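Precorrin-6Y C5,15-methyltransferase (Decarboxylating) (PDB 3E05) probably catalyses S-adenosylmethionine-dependent methylation and decarboxylation of a precorrin in adenosylcobalamin biosynthesis, the chain here being its C-terminal methyltransferase domain. Local coordinates at residues Ala69-Asn73 / Pro74-Gly78; Arg81-Leu84 / Lys85-Ala89. All blocks are in the same frame, centred on the assembly; numbering follows the deposited sequence.

Overall arrangement
From the N terminus, the chain passes strand 43-47 and helix 53-61 before strand 66-71, which lies in the sheet between strands 43-47 and 92-96. Contact 1 closes the tight turn from that strand into helix 74-86. Contact 2 closes the far end of the same helix, where residues 81-84 meet 85-89 just before strand 92-96. The two are therefore in series, neither nested nor crossed, with centres about 14 Å apart. Together they mark the two ends of the helix in one beta-alpha-beta unit of a Rossmann-like methyltransferase sheet. L77 in contact 1 and L84 in contact 2 both pack on strand 92-96, while contact 2 also leans on helix 53-61.

Contact 1 (Ala69-Asn73 / Pro74-Gly78); sequences ALERN and PQYLG
N73 O accepts L77 N at 2.9 Å, the first i to i+4 bond of helix 74-86, which follows strand 66-71 after a short turn without a gap in the chain. N73 is also the N-cap: its OD1 takes Q75 N at 2.9 Å in the plane of the amide, giving that early N-H an acceptor. The cap depends on chi1 of N73 (-166°), which sets CG opposite the backbone N and brings the amide beside the carbonyl carbon. The same amide lies stacked over one face of the Y76 ring, the planes only 16° apart and CG 3.9 Å above the ring centre, while N73 CB makes a CH-pi contact 4.0 Å from the centroid. E71 reaches that ring from its edge instead, with OE2 3.4 Å from CD2 and the carboxylate turned 73° to the ring. OE2 accepts N73 N at 2.9 Å through its anti lone pair, and OE1 takes G50 N, so each carboxylate oxygen has a partner and the group's rotation is fixed. L77 CD2 lies 3.5 Å from E71 O, and the side chain also touches L94 and E96 of strand 92-96. An acidic residue near the end of the second strand, linked to the glycine-containing loop after the first, is characteristic of Rossmann-like class I methyltransferases, where it commonly binds the ribose of S-adenosylmethionine; E71 probably corresponds to it.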
loop_
_atom_site.group_PDB
_atom_site.type_symbol
_atom_site.label_atom_id
_atom_site.label_comp_id
_atom_site.label_asym_id
_atom_site.label_seq_id
_atom_site.Cartn_x
_atom_site.Cartn_y
_atom_site.Cartn_z
ATOM N N ALA D 69 -16.940 -17.054 21.111
ATOM C CA ALA D 69 -16.255 -17.354 19.862
ATOM C C ALA D 69 -16.944 -18.503 19.144
ATOM O O ALA D 69 -16.877 -19.664 19.588
ATOM C CB ALA D 69 -14.792 -17.693 20.147
ATOM N N LEU D 70 -17.611 -18.168 18.039
ATOM C CA LEU D 70 -18.395 -19.121 17.267
ATOM C C LEU D 70 -17.623 -19.639 16.065
ATOM O O LEU D 70 -17.094 -18.851 15.267
ATOM C CB LEU D 70 -19.710 -18.495 16.805
ATOM C CG LEU D 70 -20.879 -18.569 17.782
ATOM C CD1 LEU D 70 -20.777 -17.477 18.821
ATOM C CD2 LEU D 70 -22.179 -18.439 17.017
ATOM N N GLU D 71 -17.575 -20.964 15.927
ATOM C CA GLU D 71 -16.852 -21.603 14.830
ATOM C C GLU D 71 -17.520 -22.908 14.408
ATOM O O GLU D 71 -17.857 -23.739 15.254
ATOM C CB GLU D 71 -15.387 -21.824 15.221
ATOM C CG GLU D 71 -14.501 -22.539 14.184
ATOM C CD GLU D 71 -14.493 -21.849 12.832
ATOM O OE1 GLU D 71 -14.125 -20.663 12.755
ATOM O OE2 GLU D 71 -14.872 -22.499 11.837
ATOM N N ARG D 72 -17.719 -23.063 13.099
ATOM C CA ARG D 72 -18.388 -24.239 12.528
ATOM C C ARG D 72 -17.436 -25.392 12.162
ATOM O O ARG D 72 -17.820 -26.556 12.227
ATOM C CB ARG D 72 -19.243 -23.832 11.308
ATOM C CG ARG D 72 -18.438 -23.426 10.068
ATOM C CD ARG D 72 -19.294 -22.708 9.045
ATOM N NE ARG D 72 -18.755 -22.783 7.687
ATOM C CZ ARG D 72 -17.869 -21.933 7.174
ATOM N NH1 ARG D 72 -17.401 -20.919 7.897
ATOM N NH2 ARG D 72 -17.449 -22.095 5.926
ATOM N N ASN D 73 -16.203 -25.064 11.784
ATOM C CA ASN D 73 -15.241 -26.054 11.296
ATOM C C ASN D 73 -14.554 -26.842 12.423
ATOM O O ASN D 73 -13.871 -26.245 13.254
ATOM C CB ASN D 73 -14.210 -25.362 10.390
ATOM C CG ASN D 73 -13.369 -26.339 9.572
ATOM O OD1 ASN D 73 -12.731 -27.249 10.106
ATOM N ND2 ASN D 73 -13.340 -26.125 8.265
ATOM N N PRO D 74 -14.710 -28.194 12.426
ATOM C CA PRO D 74 -14.098 -29.133 13.391
ATOM C C PRO D 74 -12.572 -29.037 13.531
ATOM O O PRO D 74 -12.047 -29.233 14.631
ATOM C CB PRO D 74 -14.480 -30.512 12.834
ATOM C CG PRO D 74 -15.709 -30.282 12.035
ATOM C CD PRO D 74 -15.538 -28.907 11.430
ATOM N N GLN D 75 -11.861 -28.751 12.443
ATOM C CA GLN D 75 -10.407 -28.577 12.525
ATOM C C GLN D 75 -10.059 -27.289 13.280
ATOM O O GLN D 75 -9.121 -27.261 14.094
ATOM C CB GLN D 75 -9.784 -28.541 11.128
ATOM C CG GLN D 75 -8.261 -28.493 11.144
ATOM C CD GLN D 75 -7.656 -28.173 9.792
ATOM O OE1 GLN D 75 -8.367 -27.997 8.799
ATOM N NE2 GLN D 75 -6.331 -28.092 9.748
ATOM N N TYR D 76 -10.836 -26.235 13.020
ATOM C CA TYR D 76 -10.596 -24.939 13.637
ATOM C C TYR D 76 -11.001 -24.942 15.108
ATOM O O TYR D 76 -10.437 -24.192 15.901
ATOM C CB TYR D 76 -11.303 -23.800 12.886
ATOM C CG TYR D 76 -10.979 -23.670 11.396
ATOM C CD1 TYR D 76 -9.895 -24.339 10.818
ATOM C CD2 TYR D 76 -11.746 -22.843 10.574
ATOM C CE1 TYR D 76 -9.609 -24.213 9.456
ATOM C CE2 TYR D 76 -11.465 -22.707 9.212
ATOM C CZ TYR D 76 -10.396 -23.394 8.663
ATOM O OH TYR D 76 -10.099 -23.265 7.322
ATOM N N LEU D 77 -11.971 -25.788 15.463
ATOM C CA LEU D 77 -12.394 -25.945 16.857
ATOM C C LEU D 77 -11.266 -26.443 17.759
ATOM O O LEU D 77 -11.118 -25.975 18.901
ATOM C CB LEU D 77 -13.594 -26.877 16.968
ATOM C CG LEU D 77 -14.946 -26.409 16.441
ATOM C CD1 LEU D 77 -15.863 -27.613 16.389
ATOM C CD2 LEU D 77 -15.541 -25.300 17.294
ATOM N N GLY D 78 -10.472 -27.378 17.232
ATOM C CA GLY D 78 -9.306 -27.903 17.933
ATOM C C GLY D 78 -8.212 -26.870 18.119
ATOM O O GLY D 78 -7.583 -26.813 19.194
#

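Contact 2 (Arg81-Leu84 / Lys85-Ala89); sequences RDNL and KKFVA
K85 carries on helix 74-86 from R81-L84, its N weakly bonded to R81 O at 3.3 Å. Its side chain bends at chi3 and chi4, curling back until NZ is 4.5 Å from D82 OD1, too far for a salt bridge though an attraction is plausible. K86 N donates to D82 O at 3.0 Å, from a position tilted out of the carbonyl plane; its extended chain carries NZ to a salt bridge with E15, while CG sits 4.1 Å above the centre of one F87 ring face. F87 N reaches N83 O at 3.0 Å, close to the direction of the carbonyl bond. The two side chains run alongside each other, amide and ring planes 44° apart, and the amide is fixed at both ends by A17 N and S51 O. V88 then takes a positive phi (53°), the mark of the Schellman motif that ends helix 74-86 before the crossover reaches strand 92-96. Its N gives a weak bond to K85 O at 3.4 Å. A89 N supplies the stronger bond, to L84 O at 2.9 Å, and A89 CB meets L84 CD2 at 3.8 Å, the apolar pairing across the turn often found with this cap.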
loop_
_atom_site.group_PDB
_atom_site.type_symbol
_atom_site.label_atom_id
_atom_site.label_comp_id
_atom_site.label_asym_id
_atom_site.label_seq_id
_atom_site.Cartn_x
_atom_site.Cartn_y
_atom_site.Cartn_z
ATOM N N ARG D 81 -9.681 -24.449 21.010
ATOM C CA ARG D 81 -9.459 -25.181 22.257
ATOM C C ARG D 81 -8.005 -25.115 22.726
ATOM O O ARG D 81 -7.745 -24.744 23.875
ATOM C CB ARG D 81 -9.883 -26.643 22.074
ATOM C CG ARG D 81 -10.354 -27.340 23.340
ATOM C CD ARG D 81 -10.949 -28.717 23.035
ATOM N NE ARG D 81 -12.124 -28.644 22.160
ATOM C CZ ARG D 81 -12.156 -29.071 20.898
ATOM N NH1 ARG D 81 -11.075 -29.612 20.343
ATOM N NH2 ARG D 81 -13.272 -28.958 20.187
ATOM N N ASP D 82 -7.066 -25.440 21.834
ATOM C CA ASP D 82 -5.634 -25.400 22.147
ATOM C C ASP D 82 -5.162 -23.984 22.468
ATOM O O ASP D 82 -4.425 -23.766 23.433
ATOM C CB ASP D 82 -4.793 -25.962 20.992
ATOM C CG ASP D 82 -4.872 -27.477 20.874
ATOM O OD1 ASP D 82 -5.668 -28.115 21.605
ATOM O OD2 ASP D 82 -4.130 -28.030 20.030
ATOM N N ASN D 83 -5.595 -23.016 21.661
ATOM C CA ASN D 83 -5.183 -21.626 21.862
ATOM C C ASN D 83 -5.727 -20.988 23.152
ATOM O O ASN D 83 -4.990 -20.315 23.874
ATOM C CB ASN D 83 -5.531 -20.784 20.625
ATOM C CG ASN D 83 -4.707 -21.166 19.398
ATOM O OD1 ASN D 83 -3.536 -21.554 19.500
ATOM N ND2 ASN D 83 -5.321 -21.045 18.219
ATOM N N LEU D 84 -7.003 -21.220 23.442
ATOM C CA LEU D 84 -7.646 -20.691 24.644
ATOM C C LEU D 84 -6.931 -21.153 25.908
ATOM O O LEU D 84 -6.717 -20.363 26.828
ATOM C CB LEU D 84 -9.123 -21.091 24.693
ATOM C CG LEU D 84 -10.056 -20.508 23.632
ATOM C CD1 LEU D 84 -11.520 -20.833 23.924
ATOM C CD2 LEU D 84 -9.873 -19.018 23.536
ATOM N N LYS D 85 -6.537 -22.425 25.911
ATOM C CA LYS D 85 -5.776 -23.036 26.988
ATOM C C LYS D 85 -4.355 -22.448 27.078
ATOM O O LYS D 85 -3.920 -22.076 28.167
ATOM C CB LYS D 85 -5.768 -24.566 26.791
ATOM C CG LYS D 85 -4.919 -25.379 27.766
ATOM C CD LYS D 85 -5.408 -26.833 27.881
ATOM C CE LYS D 85 -5.576 -27.543 26.523
ATOM N NZ LYS D 85 -4.289 -27.866 25.836
ATOM N N LYS D 86 -3.661 -22.339 25.941
ATOM C CA LYS D 86 -2.288 -21.807 25.892
ATOM C C LYS D 86 -2.162 -20.366 26.399
ATOM O O LYS D 86 -1.222 -20.035 27.136
ATOM C CB LYS D 86 -1.727 -21.897 24.460
ATOM C CG LYS D 86 -0.308 -21.348 24.292
ATOM C CD LYS D 86 0.229 -21.552 22.880
ATOM C CE LYS D 86 1.675 -21.109 22.811
ATOM N NZ LYS D 86 2.322 -21.155 21.480
ATOM N N PHE D 87 -3.112 -19.519 26.007
ATOM C CA PHE D 87 -3.021 -18.090 26.289
ATOM C C PHE D 87 -3.846 -17.672 27.494
ATOM O O PHE D 87 -3.907 -16.485 27.837
ATOM C CB PHE D 87 -3.381 -17.277 25.046
ATOM C CG PHE D 87 -2.430 -17.485 23.916
ATOM C CD1 PHE D 87 -1.144 -16.962 23.979
ATOM C CD2 PHE D 87 -2.804 -18.221 22.798
ATOM C CE1 PHE D 87 -0.247 -17.162 22.949
ATOM C CE2 PHE D 87 -1.916 -18.428 21.751
ATOM C CZ PHE D 87 -0.625 -17.890 21.827
ATOM N N VAL D 88 -4.448 -18.675 28.136
ATOM C CA VAL D 88 -5.292 -18.518 29.324
ATOM C C VAL D 88 -6.403 -17.481 29.081
ATOM O O VAL D 88 -6.531 -16.483 29.798
ATOM C CB VAL D 88 -4.468 -18.238 30.626
ATOM C CG1 VAL D 88 -5.298 -18.565 31.845
ATOM C CG2 VAL D 88 -3.177 -19.063 30.659
ATOM N N ALA D 89 -7.186 -17.724 28.035
ATOM C CA ALA D 89 -8.289 -16.851 27.690
ATOM C C ALA D 89 -9.545 -17.449 28.284
ATOM O O ALA D 89 -10.387 -17.992 27.563
ATOM C CB ALA D 89 -8.409 -16.712 26.180
#